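Long-range contacts in NADH dehydrogenase, putative (Plasmodium falciparum, PDB 5JWC), which probably transfers electrons from NADH to ubiquinone through its bound FAD as a type II NADH dehydrogenase associated with the membrane: residues Gly75-Asn80 with Ile507-Thr512; Val203-Ala208 with Leu461-Asn466. All blocks are in the same frame, centred on the assembly; numbering follows the deposited sequence.

Both contacts join the pyridine nucleotide-disulphide oxidoreductase part of the chain to its C-terminal region, and both are largely buried. They use different elements. In interaction 1 a loop following helix 69-74 meets helix 499-515, close to the second subunit, and a carboxylate held by two hydrogen bonds is flanked by apolar and aromatic packing. In interaction 2 helix 198-218 lies against strand 460-465 with no hydrogen bond between the two segments; a methyl group and a glycine set the spacing. The two meet where T76 OG1 of interaction 1 hydrogen-bonds E206 OE2 of interaction 2, 2.7 Å away. Interaction 1 borders two bound molecules of the quinolone inhibitor RYL-552 and interaction 2 a third.

Interaction 1 (Gly75-Asn80 with Ile507-Thr512); sequences GTLSVN and IDFIKT. With 4W0 (5-fluoro-3-methyl-2-{4-[4-(trifluoromethoxy)benzyl]phenyl}quinolin-4(1H)-one), chain K; 4W0 (5-fluoro-3-methyl-2-{4-[4-(trifluoromethoxy)benzyl]phenyl}quinolin-4(1H)-one), chain L.
D508 reaches from its helix to the backbone turn at S78, and one oxygen takes both of the bonds that cross this contact. S78 N meets D508 OD2 at 2.6 Å from above the carboxylate plane, while S78 OG donates to the syn lone pair of D508 OD2, on the side of the other carboxylate oxygen, at 2.8 Å. A chi1 of 62° sets the serine OG between its own backbone N and carbonyl carbon, within reach of the carboxylate. Two donors on a buried oxygen would be expected to favour the ionised carboxylate. Beside these two bonds the packing stays close: L77 CD2 lies 3.8 Å from D508 CB and sits over one face of the F509 ring as a CH-pi contact, 4.2 Å from the ring centroid. T76 CG2 approaches the same ring obliquely, 4.1 Å from F509 CE1. The contact thus presses the loop that leaves helix 69-74, with G75 at positive phi, onto helix 499-515 of the NDH2 C-terminal domain. T512 continues that helical face; its OG1 is turned back to D508 O, which it and T512 N reach from opposite faces of the carbonyl plane. Beyond S78 the segments part. V79 and N80 make no contact with 507-512 and instead line an inhibitor site, where V79 CG2 lies 3.6 Å from C12 of one RYL-552 molecule. A second molecule abuts the loop itself, with its C6 3.4 Å from G75 CA. On this looser side the second subunit comes in, its I520 packing on V79 and its K511 on N80.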
ATOM      1  N   GLY A  75       3.336   3.403  10.846  1.00 32.42           N
ATOM      2  CA  GLY A  75       3.466   2.027  10.407  1.00 32.23           C
ATOM      3  C   GLY A  75       3.305   1.004  11.520  1.00 34.48           C
ATOM      4  O   GLY A  75       3.642  -0.160  11.341  1.00 31.37           O
ATOM      5  N   THR A  76       2.785   1.419  12.672  1.00 28.73           N
ATOM      6  CA  THR A  76       2.536   0.472  13.763  1.00 31.26           C
ATOM      7  C   THR A  76       1.493  -0.595  13.371  1.00 35.03           C
ATOM      8  O   THR A  76       1.591  -1.755  13.775  1.00 37.31           O
ATOM      9  CB  THR A  76       2.069   1.210  15.051  1.00 38.03           C
ATOM     10  OG1 THR A  76       3.159   1.961  15.600  1.00 37.58           O
ATOM     11  CG2 THR A  76       1.582   0.225  16.104  1.00 37.49           C
ATOM     12  N   LEU A  77       0.485  -0.195  12.602  1.00 29.54           N
ATOM     13  CA  LEU A  77      -0.504  -1.135  12.084  1.00 29.40           C
ATOM     14  C   LEU A  77      -0.618  -0.931  10.576  1.00 29.52           C
ATOM     15  O   LEU A  77      -0.244   0.121  10.078  1.00 31.55           O
ATOM     16  CB  LEU A  77      -1.860  -0.921  12.750  1.00 29.19           C
ATOM     17  CG  LEU A  77      -1.917  -1.132  14.258  1.00 30.34           C
ATOM     18  CD1 LEU A  77      -3.299  -0.719  14.768  1.00 30.99           C
ATOM     19  CD2 LEU A  77      -1.633  -2.580  14.592  1.00 31.27           C
ATOM     20  N   SER A  78      -1.150  -1.916   9.859  1.00 27.73           N
ATOM     21  CA  SER A  78      -1.267  -1.825   8.405  1.00 31.17           C
ATOM     22  C   SER A  78      -2.700  -1.531   7.940  1.00 31.22           C
ATOM     23  O   SER A  78      -3.656  -1.524   8.729  1.00 28.50           O
ATOM     24  CB  SER A  78      -0.785  -3.123   7.753  1.00 32.66           C
ATOM     25  OG  SER A  78      -1.600  -4.212   8.159  1.00 36.22           O
ATOM     26  N   VAL A  79      -2.842  -1.291   6.642  1.00 27.74           N
ATOM     27  CA  VAL A  79      -4.128  -0.955   6.081  1.00 24.93           C
ATOM     28  C   VAL A  79      -5.152  -2.076   6.269  1.00 29.31           C
ATOM     29  O   VAL A  79      -6.339  -1.800   6.409  1.00 26.64           O
ATOM     30  CB  VAL A  79      -3.984  -0.584   4.592  1.00 28.52           C
ATOM     31  CG1 VAL A  79      -5.348  -0.438   3.910  1.00 31.66           C
ATOM     32  CG2 VAL A  79      -3.232   0.722   4.486  1.00 27.40           C
ATOM     33  N   ASN A  80      -4.712  -3.332   6.284  1.00 25.87           N
ATOM     34  CA  ASN A  80      -5.674  -4.432   6.473  1.00 30.36           C
ATOM     35  C   ASN A  80      -6.368  -4.416   7.841  1.00 32.24           C
ATOM     36  O   ASN A  80      -7.471  -4.969   7.993  1.00 31.23           O
ATOM     37  CB  ASN A  80      -4.991  -5.791   6.248  1.00 32.01           C
ATOM     38  CG  ASN A  80      -4.600  -6.005   4.783  1.00 38.18           C
ATOM     39  OD1 ASN A  80      -3.426  -6.154   4.454  1.00 44.11           O
ATOM     40  ND2 ASN A  80      -5.594  -5.982   3.897  1.00 38.46           N
ATOM     41  N   ILE A 507      -1.371 -10.010  14.089  1.00 31.06           N
ATOM     42  CA  ILE A 507      -0.164 -10.261  13.292  1.00 30.57           C
ATOM     43  C   ILE A 507       0.728  -9.021  13.241  1.00 30.07           C
ATOM     44  O   ILE A 507       1.954  -9.115  13.374  1.00 30.98           O
ATOM     45  CB  ILE A 507      -0.506 -10.684  11.842  1.00 33.47           C
ATOM     46  CG1 ILE A 507      -1.193 -12.056  11.816  1.00 33.67           C
ATOM     47  CG2 ILE A 507       0.753 -10.665  10.939  1.00 34.28           C
ATOM     48  CD1 ILE A 507      -0.445 -13.146  12.571  1.00 34.97           C
ATOM     49  N   ASP A 508       0.110  -7.856  13.060  1.00 27.17           N
ATOM     50  CA  ASP A 508       0.868  -6.618  12.995  1.00 28.98           C
ATOM     51  C   ASP A 508       1.670  -6.355  14.268  1.00 32.55           C
ATOM     52  O   ASP A 508       2.792  -5.855  14.203  1.00 33.37           O
ATOM     53  CB  ASP A 508      -0.060  -5.429  12.718  1.00 32.82           C
ATOM     54  CG  ASP A 508      -0.355  -5.259  11.233  1.00 40.74           C
ATOM     55  OD1 ASP A 508       0.189  -6.047  10.416  1.00 42.31           O
ATOM     56  OD2 ASP A 508      -1.115  -4.327  10.880  1.00 45.79           O
ATOM     57  N   PHE A 509       1.111  -6.688  15.429  1.00 31.73           N
ATOM     58  CA  PHE A 509       1.870  -6.474  16.658  1.00 34.23           C
ATOM     59  C   PHE A 509       3.013  -7.480  16.776  1.00 36.64           C
ATOM     60  O   PHE A 509       4.108  -7.112  17.193  1.00 35.41           O
ATOM     61  CB  PHE A 509       0.946  -6.503  17.880  1.00 34.91           C
ATOM     62  CG  PHE A 509       0.242  -5.189  18.106  1.00 40.54           C
ATOM     63  CD1 PHE A 509       0.984  -4.038  18.356  1.00 43.86           C
ATOM     64  CD2 PHE A 509      -1.142  -5.091  18.051  1.00 38.52           C
ATOM     65  CE1 PHE A 509       0.367  -2.819  18.542  1.00 39.47           C
ATOM     66  CE2 PHE A 509      -1.763  -3.894  18.250  1.00 38.08           C
ATOM     67  CZ  PHE A 509      -1.007  -2.744  18.495  1.00 41.24           C
ATOM     68  N   ILE A 510       2.777  -8.733  16.393  1.00 30.86           N
ATOM     69  CA  ILE A 510       3.875  -9.690  16.278  1.00 34.16           C
ATOM     70  C   ILE A 510       4.945  -9.183  15.305  1.00 36.99           C
ATOM     71  O   ILE A 510       6.139  -9.202  15.611  1.00 35.55           O
ATOM     72  CB  ILE A 510       3.408 -11.071  15.799  1.00 31.49           C
ATOM     73  CG1 ILE A 510       2.385 -11.659  16.772  1.00 35.45           C
ATOM     74  CG2 ILE A 510       4.612 -12.018  15.653  1.00 36.07           C
ATOM     75  CD1 ILE A 510       2.931 -11.856  18.157  1.00 40.57           C
ATOM     76  N   LYS A 511       4.505  -8.727  14.132  1.00 34.68           N
ATOM     77  CA  LYS A 511       5.416  -8.274  13.093  1.00 32.56           C
ATOM     78  C   LYS A 511       6.297  -7.133  13.585  1.00 35.54           C
ATOM     79  O   LYS A 511       7.511  -7.125  13.382  1.00 33.60           O
ATOM     80  CB  LYS A 511       4.627  -7.839  11.849  1.00 35.31           C
ATOM     81  CG  LYS A 511       5.497  -7.419  10.645  1.00 37.18           C
ATOM     82  CD  LYS A 511       5.852  -5.917  10.649  1.00 38.51           C
ATOM     83  CE  LYS A 511       6.881  -5.584   9.548  1.00 39.53           C
ATOM     84  NZ  LYS A 511       6.295  -5.756   8.177  1.00 35.11           N
ATOM     85  N   THR A 512       5.658  -6.153  14.204  1.00 33.66           N
ATOM     86  CA  THR A 512       6.330  -4.962  14.688  1.00 35.94           C
ATOM     87  C   THR A 512       7.304  -5.305  15.814  1.00 39.73           C
ATOM     88  O   THR A 512       8.414  -4.783  15.860  1.00 36.14           O
ATOM     89  CB  THR A 512       5.298  -3.931  15.145  1.00 36.05           C
ATOM     90  OG1 THR A 512       4.672  -3.388  13.978  1.00 45.67           O
ATOM     91  CG2 THR A 512       5.940  -2.810  15.893  1.00 50.61           C
TER
HETATM   92  C1  4W0 K 609      -1.366  -6.585  -3.284  1.00 34.33           C
HETATM   93  C2  4W0 K 609      -1.717  -5.251  -3.030  1.00 31.73           C
HETATM   94  C3  4W0 K 609      -2.279  -4.918  -1.784  1.00 31.28           C
HETATM   95  C4  4W0 K 609      -2.502  -5.882  -0.775  1.00 32.56           C
HETATM   96  C5  4W0 K 609      -2.146  -7.205  -1.042  1.00 31.94           C
HETATM   97  C6  4W0 K 609      -1.587  -7.560  -2.276  1.00 34.58           C
HETATM   98  O1  4W0 K 609      -7.370   6.204  -1.746  1.00 50.09           O
HETATM   99  C7  4W0 K 609      -3.115  -5.503   0.555  1.00 38.58           C
HETATM  100  C8  4W0 K 609      -3.459  -4.111   0.796  1.00 36.23           C
HETATM  101  C9  4W0 K 609      -3.226  -3.137  -0.298  1.00 30.60           C
HETATM  102  C10 4W0 K 609      -3.445  -1.670  -0.196  1.00 34.02           C
HETATM  103  C11 4W0 K 609      -2.696  -1.049   0.800  1.00 37.13           C
HETATM  104  C12 4W0 K 609      -2.793   0.309   0.979  1.00 30.25           C
HETATM  105  C13 4W0 K 609      -3.601   1.013   0.120  1.00 38.39           C
HETATM  106  C14 4W0 K 609      -4.320   0.414  -0.907  1.00 34.44           C
HETATM  107  C15 4W0 K 609      -4.231  -0.953  -1.070  1.00 31.20           C
HETATM  108  O2  4W0 K 609      -3.324  -6.328   1.433  1.00 35.91           O
HETATM  109  N   4W0 K 609      -2.630  -3.515  -1.538  1.00 30.94           N
HETATM  110  C16 4W0 K 609      -3.605   2.485   0.366  1.00 30.94           C
HETATM  111  C17 4W0 K 609      -4.632   3.413  -0.204  1.00 39.48           C
HETATM  112  C18 4W0 K 609      -5.978   3.278   0.096  1.00 37.40           C
HETATM  113  C19 4W0 K 609      -6.884   4.200  -0.413  1.00 41.75           C
HETATM  114  C20 4W0 K 609      -6.450   5.256  -1.208  1.00 44.90           C
HETATM  115  C21 4W0 K 609      -5.087   5.388  -1.480  1.00 40.49           C
HETATM  116  C22 4W0 K 609      -4.178   4.473  -0.975  1.00 37.67           C
HETATM  117  C23 4W0 K 609      -4.052  -3.722   2.135  1.00 34.83           C
HETATM  118  F1  4W0 K 609      -2.350  -8.126  -0.117  1.00 37.91           F
HETATM  119  C24 4W0 K 609      -8.395   5.836  -2.674  1.00 61.32           C
HETATM  120  F2  4W0 K 609      -8.015   4.690  -3.262  1.00 52.47           F
HETATM  121  F3  4W0 K 609      -8.550   6.780  -3.625  1.00 63.08           F
HETATM  122  F4  4W0 K 609      -9.607   5.761  -2.065  1.00 57.24           F
HETATM  123  C1  4W0 L 610       1.550   1.696   7.133  1.00 31.37           C
HETATM  124  C2  4W0 L 610       1.855   1.803   5.771  1.00 32.66           C
HETATM  125  C3  4W0 L 610       2.446   0.698   5.122  1.00 30.17           C
HETATM  126  C4  4W0 L 610       2.719  -0.511   5.796  1.00 31.95           C
HETATM  127  C5  4W0 L 610       2.406  -0.601   7.153  1.00 30.24           C
HETATM  128  C6  4W0 L 610       1.819   0.482   7.817  1.00 33.61           C
HETATM  129  O1  4W0 L 610       7.003   3.499  -5.840  1.00 52.18           O
HETATM  130  C7  4W0 L 610       3.339  -1.682   5.078  1.00 36.51           C
HETATM  131  C8  4W0 L 610       3.649  -1.558   3.666  1.00 35.69           C
HETATM  132  C9  4W0 L 610       3.354  -0.269   2.998  1.00 31.22           C
HETATM  133  C10 4W0 L 610       3.544  -0.015   1.543  1.00 33.78           C
HETATM  134  C11 4W0 L 610       2.789  -0.860   0.735  1.00 39.42           C
HETATM  135  C12 4W0 L 610       2.839  -0.736  -0.630  1.00 33.81           C
HETATM  136  C13 4W0 L 610       3.609   0.264  -1.162  1.00 39.77           C
HETATM  137  C14 4W0 L 610       4.335   1.150  -0.374  1.00 34.69           C
HETATM  138  C15 4W0 L 610       4.293   1.008   1.007  1.00 32.36           C
HETATM  139  O2  4W0 L 610       3.594  -2.723   5.649  1.00 33.86           O
HETATM  140  N   4W0 L 610       2.748   0.821   3.697  1.00 29.92           N
HETATM  141  C16 4W0 L 610       3.548   0.322  -2.658  1.00 32.86           C
HETATM  142  C17 4W0 L 610       4.499   1.156  -3.453  1.00 39.33           C
HETATM  143  C18 4W0 L 610       5.865   0.920  -3.419  1.00 37.45           C
HETATM  144  C19 4W0 L 610       6.701   1.695  -4.215  1.00 41.70           C
HETATM  145  C20 4W0 L 610       6.166   2.690  -5.030  1.00 44.14           C
HETATM  146  C21 4W0 L 610       4.793   2.901  -5.057  1.00 41.55           C
HETATM  147  C22 4W0 L 610       3.955   2.130  -4.271  1.00 37.06           C
HETATM  148  C23 4W0 L 610       4.264  -2.748   2.955  1.00 35.55           C
HETATM  149  F1  4W0 L 610       2.659  -1.728   7.806  1.00 38.35           F
HETATM  150  C24 4W0 L 610       7.905   4.417  -5.229  1.00 60.49           C
HETATM  151  F2  4W0 L 610       7.335   4.918  -4.125  1.00 49.10           F
HETATM  152  F3  4W0 L 610       8.255   5.412  -6.078  1.00 61.39           F
HETATM  153  F4  4W0 L 610       9.040   3.770  -4.916  1.00 59.20           F

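Interaction 2 (Val203-Ala208 with Leu461-Asn466); sequences VTAEFA and LAYIGN. With 4W0 (5-fluoro-3-methyl-2-{4-[4-(trifluoromethoxy)benzyl]phenyl}quinolin-4(1H)-one), chain M.
A205 puts its methyl group straight against the backbone between I464 and G465, with A205 CB 3.4 Å from both I464 C and G465 N. The two backbones come very near here, A205 CA and G465 CA being 4.4 Å apart, and G465 brings no side chain into the gap; its positive phi of 103° also suits a glycine. The same methyl touches the tyrosine ring obliquely, A205 CB to Y463 CD2 being 4.1 Å. One residue on, E206 bends at chi2 (-69°), which brings E206 OE1 to 3.6 Å from Y463 CD2. E206 OE1 also lies 3.0 Å from C2 of a bound RYL-552, while OE2 is held by S74. The Y463 ring is sandwiched: the quinolone covers one face, its C2 3.5 Å above the plane, and G465 N lies over the opposite face toward the rim. Y463 OH is hydrogen-bonded to D209 OD2 and accepts from the backbone N of H467, bonds that probably limit the ring's movement where it lines this inhibitor pocket. Helix 198-218 follows strand 190-194 through a glycine-rich turn, consistent with a Rossmann-type dinucleotide-binding unit. The axes of helix segment 203-208 and strand segment 461-465 approach to 6.5 Å, with 41° between their directions. T204, F207 and A208 pack against strand 227-232, while I464, on the side away from the helix, touches F248 and T249 of helix 243-255, and strand 468-473 pairs with 460-465 in the C-terminal sheet.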
ATOM      1  N   VAL A 203      -0.942  10.973  16.837  1.00 24.03           N
ATOM      2  CA  VAL A 203      -0.007  11.089  15.715  1.00 27.03           C
ATOM      3  C   VAL A 203       1.377  11.482  16.213  1.00 25.95           C
ATOM      4  O   VAL A 203       2.375  10.918  15.789  1.00 26.92           O
ATOM      5  CB  VAL A 203      -0.495  12.117  14.670  1.00 26.20           C
ATOM      6  CG1 VAL A 203       0.614  12.428  13.632  1.00 26.10           C
ATOM      7  CG2 VAL A 203      -1.774  11.607  14.000  1.00 26.26           C
ATOM      8  N   THR A 204       1.427  12.445  17.131  1.00 27.53           N
ATOM      9  CA  THR A 204       2.694  12.892  17.703  1.00 27.68           C
ATOM     10  C   THR A 204       3.397  11.736  18.437  1.00 27.88           C
ATOM     11  O   THR A 204       4.590  11.513  18.261  1.00 29.12           O
ATOM     12  CB  THR A 204       2.470  14.105  18.668  1.00 29.08           C
ATOM     13  OG1 THR A 204       1.852  15.185  17.952  1.00 26.22           O
ATOM     14  CG2 THR A 204       3.790  14.597  19.255  1.00 28.36           C
ATOM     15  N   ALA A 205       2.649  11.004  19.257  1.00 29.03           N
ATOM     16  CA  ALA A 205       3.198   9.895  20.041  1.00 27.33           C
ATOM     17  C   ALA A 205       3.765   8.789  19.135  1.00 29.52           C
ATOM     18  O   ALA A 205       4.820   8.223  19.408  1.00 28.04           O
ATOM     19  CB  ALA A 205       2.106   9.312  20.976  1.00 24.39           C
ATOM     20  N   GLU A 206       3.036   8.481  18.067  1.00 28.01           N
ATOM     21  CA  GLU A 206       3.437   7.424  17.141  1.00 29.90           C
ATOM     22  C   GLU A 206       4.720   7.774  16.405  1.00 28.85           C
ATOM     23  O   GLU A 206       5.605   6.931  16.269  1.00 30.89           O
ATOM     24  CB  GLU A 206       2.311   7.156  16.139  1.00 29.69           C
ATOM     25  CG  GLU A 206       1.175   6.316  16.732  1.00 32.38           C
ATOM     26  CD  GLU A 206       1.617   4.885  17.006  1.00 38.23           C
ATOM     27  OE1 GLU A 206       0.971   4.209  17.834  1.00 42.46           O
ATOM     28  OE2 GLU A 206       2.607   4.433  16.379  1.00 39.73           O
ATOM     29  N   PHE A 207       4.810   9.008  15.921  1.00 24.73           N
ATOM     30  CA  PHE A 207       6.054   9.491  15.342  1.00 30.24           C
ATOM     31  C   PHE A 207       7.200   9.520  16.345  1.00 31.62           C
ATOM     32  O   PHE A 207       8.324   9.174  15.986  1.00 30.03           O
ATOM     33  CB  PHE A 207       5.864  10.870  14.718  1.00 28.50           C
ATOM     34  CG  PHE A 207       5.412  10.794  13.293  1.00 37.72           C
ATOM     35  CD1 PHE A 207       6.209  10.169  12.348  1.00 39.90           C
ATOM     36  CD2 PHE A 207       4.170  11.280  12.908  1.00 33.99           C
ATOM     37  CE1 PHE A 207       5.795  10.067  11.014  1.00 44.59           C
ATOM     38  CE2 PHE A 207       3.753  11.188  11.601  1.00 37.19           C
ATOM     39  CZ  PHE A 207       4.567  10.583  10.642  1.00 40.82           C
ATOM     40  N   ALA A 208       6.925   9.906  17.594  1.00 30.20           N
ATOM     41  CA  ALA A 208       7.985   9.932  18.602  1.00 31.17           C
ATOM     42  C   ALA A 208       8.546   8.534  18.813  1.00 30.29           C
ATOM     43  O   ALA A 208       9.766   8.367  18.902  1.00 30.79           O
ATOM     44  CB  ALA A 208       7.474  10.521  19.938  1.00 33.12           C
ATOM     45  N   LEU A 461     -10.067   6.408  24.951  1.00 27.74           N
ATOM     46  CA  LEU A 461      -8.743   5.833  25.076  1.00 31.18           C
ATOM     47  C   LEU A 461      -7.781   6.639  24.229  1.00 31.69           C
ATOM     48  O   LEU A 461      -8.139   7.076  23.136  1.00 30.24           O
ATOM     49  CB  LEU A 461      -8.729   4.384  24.559  1.00 33.19           C
ATOM     50  CG  LEU A 461      -8.512   3.257  25.542  1.00 40.23           C
ATOM     51  CD1 LEU A 461      -9.826   3.194  26.320  1.00 45.02           C
ATOM     52  CD2 LEU A 461      -8.278   1.953  24.817  1.00 36.41           C
ATOM     53  N   ALA A 462      -6.544   6.777  24.687  1.00 30.59           N
ATOM     54  CA  ALA A 462      -5.525   7.405  23.849  1.00 32.87           C
ATOM     55  C   ALA A 462      -4.139   6.829  24.100  1.00 32.28           C
ATOM     56  O   ALA A 462      -3.753   6.595  25.247  1.00 30.84           O
ATOM     57  CB  ALA A 462      -5.519   8.916  24.068  1.00 33.66           C
ATOM     58  N   TYR A 463      -3.387   6.590  23.026  1.00 30.99           N
ATOM     59  CA  TYR A 463      -1.984   6.206  23.143  1.00 29.59           C
ATOM     60  C   TYR A 463      -1.107   7.459  23.153  1.00 31.05           C
ATOM     61  O   TYR A 463      -1.238   8.319  22.273  1.00 30.83           O
ATOM     62  CB  TYR A 463      -1.561   5.268  22.006  1.00 32.75           C
ATOM     63  CG  TYR A 463      -0.102   4.885  22.130  1.00 32.53           C
ATOM     64  CD1 TYR A 463       0.323   4.037  23.147  1.00 34.37           C
ATOM     65  CD2 TYR A 463       0.852   5.394  21.258  1.00 29.55           C
ATOM     66  CE1 TYR A 463       1.657   3.689  23.286  1.00 33.39           C
ATOM     67  CE2 TYR A 463       2.202   5.063  21.395  1.00 31.56           C
ATOM     68  CZ  TYR A 463       2.591   4.206  22.410  1.00 34.31           C
ATOM     69  OH  TYR A 463       3.909   3.855  22.573  1.00 32.73           O
ATOM     70  N   ILE A 464      -0.229   7.594  24.150  1.00 27.42           N
ATOM     71  CA  ILE A 464       0.511   8.855  24.300  1.00 26.90           C
ATOM     72  C   ILE A 464       2.038   8.691  24.278  1.00 30.05           C
ATOM     73  O   ILE A 464       2.785   9.608  24.658  1.00 30.27           O
ATOM     74  CB  ILE A 464       0.095   9.618  25.604  1.00 28.87           C
ATOM     75  CG1 ILE A 464       0.539   8.870  26.865  1.00 32.24           C
ATOM     76  CG2 ILE A 464      -1.430   9.889  25.627  1.00 26.27           C
ATOM     77  CD1 ILE A 464       0.407   9.709  28.131  1.00 30.50           C
ATOM     78  N   GLY A 465       2.500   7.537  23.807  1.00 28.96           N
ATOM     79  CA  GLY A 465       3.915   7.345  23.547  1.00 28.62           C
ATOM     80  C   GLY A 465       4.632   6.525  24.605  1.00 32.81           C
ATOM     81  O   GLY A 465       4.249   6.517  25.784  1.00 28.27           O
ATOM     82  N   ASN A 466       5.676   5.832  24.167  1.00 34.73           N
ATOM     83  CA  ASN A 466       6.542   5.061  25.052  1.00 38.49           C
ATOM     84  C   ASN A 466       5.769   4.092  25.936  1.00 35.14           C
ATOM     85  O   ASN A 466       5.969   4.063  27.153  1.00 36.05           O
ATOM     86  CB  ASN A 466       7.386   6.001  25.924  1.00 40.05           C
ATOM     87  CG  ASN A 466       8.532   5.271  26.627  1.00 47.83           C
ATOM     88  OD1 ASN A 466       9.115   4.342  26.072  1.00 44.00           O
ATOM     89  ND2 ASN A 466       8.833   5.675  27.854  1.00 40.95           N
TER
HETATM   90  C1  4W0 M 611      -0.462   1.832  19.940  1.00 42.38           C
HETATM   91  C2  4W0 M 611       0.925   2.029  19.836  1.00 45.85           C
HETATM   92  C3  4W0 M 611       1.811   1.219  20.567  1.00 44.24           C
HETATM   93  C4  4W0 M 611       1.328   0.206  21.414  1.00 44.64           C
HETATM   94  C5  4W0 M 611      -0.055   0.006  21.517  1.00 45.01           C
HETATM   95  C6  4W0 M 611      -0.947   0.805  20.789  1.00 41.15           C
HETATM   96  O1  4W0 M 611      12.921   5.213  23.850  1.00 72.17           O
HETATM   97  C7  4W0 M 611       2.288  -0.657  22.189  1.00 51.25           C
HETATM   98  C8  4W0 M 611       3.719  -0.428  22.080  1.00 52.67           C
HETATM   99  C9  4W0 M 611       4.212   0.642  21.185  1.00 43.26           C
HETATM  100  C10 4W0 M 611       5.669   1.008  21.002  1.00 43.97           C
HETATM  101  C11 4W0 M 611       6.417   1.475  22.084  1.00 45.23           C
HETATM  102  C12 4W0 M 611       7.744   1.860  21.926  1.00 43.97           C
HETATM  103  C13 4W0 M 611       8.283   1.794  20.660  1.00 40.83           C
HETATM  104  C14 4W0 M 611       7.548   1.368  19.589  1.00 38.84           C
HETATM  105  C15 4W0 M 611       6.233   0.985  19.743  1.00 49.86           C
HETATM  106  O2  4W0 M 611       1.878  -1.539  22.913  1.00 53.58           O
HETATM  107  N   4W0 M 611       3.274   1.450  20.452  1.00 45.34           N
HETATM  108  C16 4W0 M 611       9.694   2.167  20.316  1.00 48.43           C
HETATM  109  C17 4W0 M 611      10.508   2.998  21.270  1.00 53.22           C
HETATM  110  C18 4W0 M 611      10.046   4.226  21.726  1.00 55.48           C
HETATM  111  C19 4W0 M 611      10.848   4.963  22.596  1.00 60.22           C
HETATM  112  C20 4W0 M 611      12.107   4.477  22.965  1.00 64.38           C
HETATM  113  C21 4W0 M 611      12.566   3.253  22.493  1.00 55.44           C
HETATM  114  C22 4W0 M 611      11.765   2.519  21.638  1.00 53.62           C
HETATM  115  C23 4W0 M 611       4.665  -1.306  22.868  1.00 52.46           C
HETATM  116  F1  4W0 M 611      -0.520  -0.958  22.313  1.00 47.98           F
HETATM  117  C24 4W0 M 611      12.685   5.002  25.221  1.00 79.06           C
HETATM  118  F2  4W0 M 611      11.459   5.446  25.506  1.00 80.96           F
HETATM  119  F3  4W0 M 611      13.582   5.697  25.941  1.00 86.94           F
HETATM  120  F4  4W0 M 611      12.786   3.691  25.483  1.00 75.16           F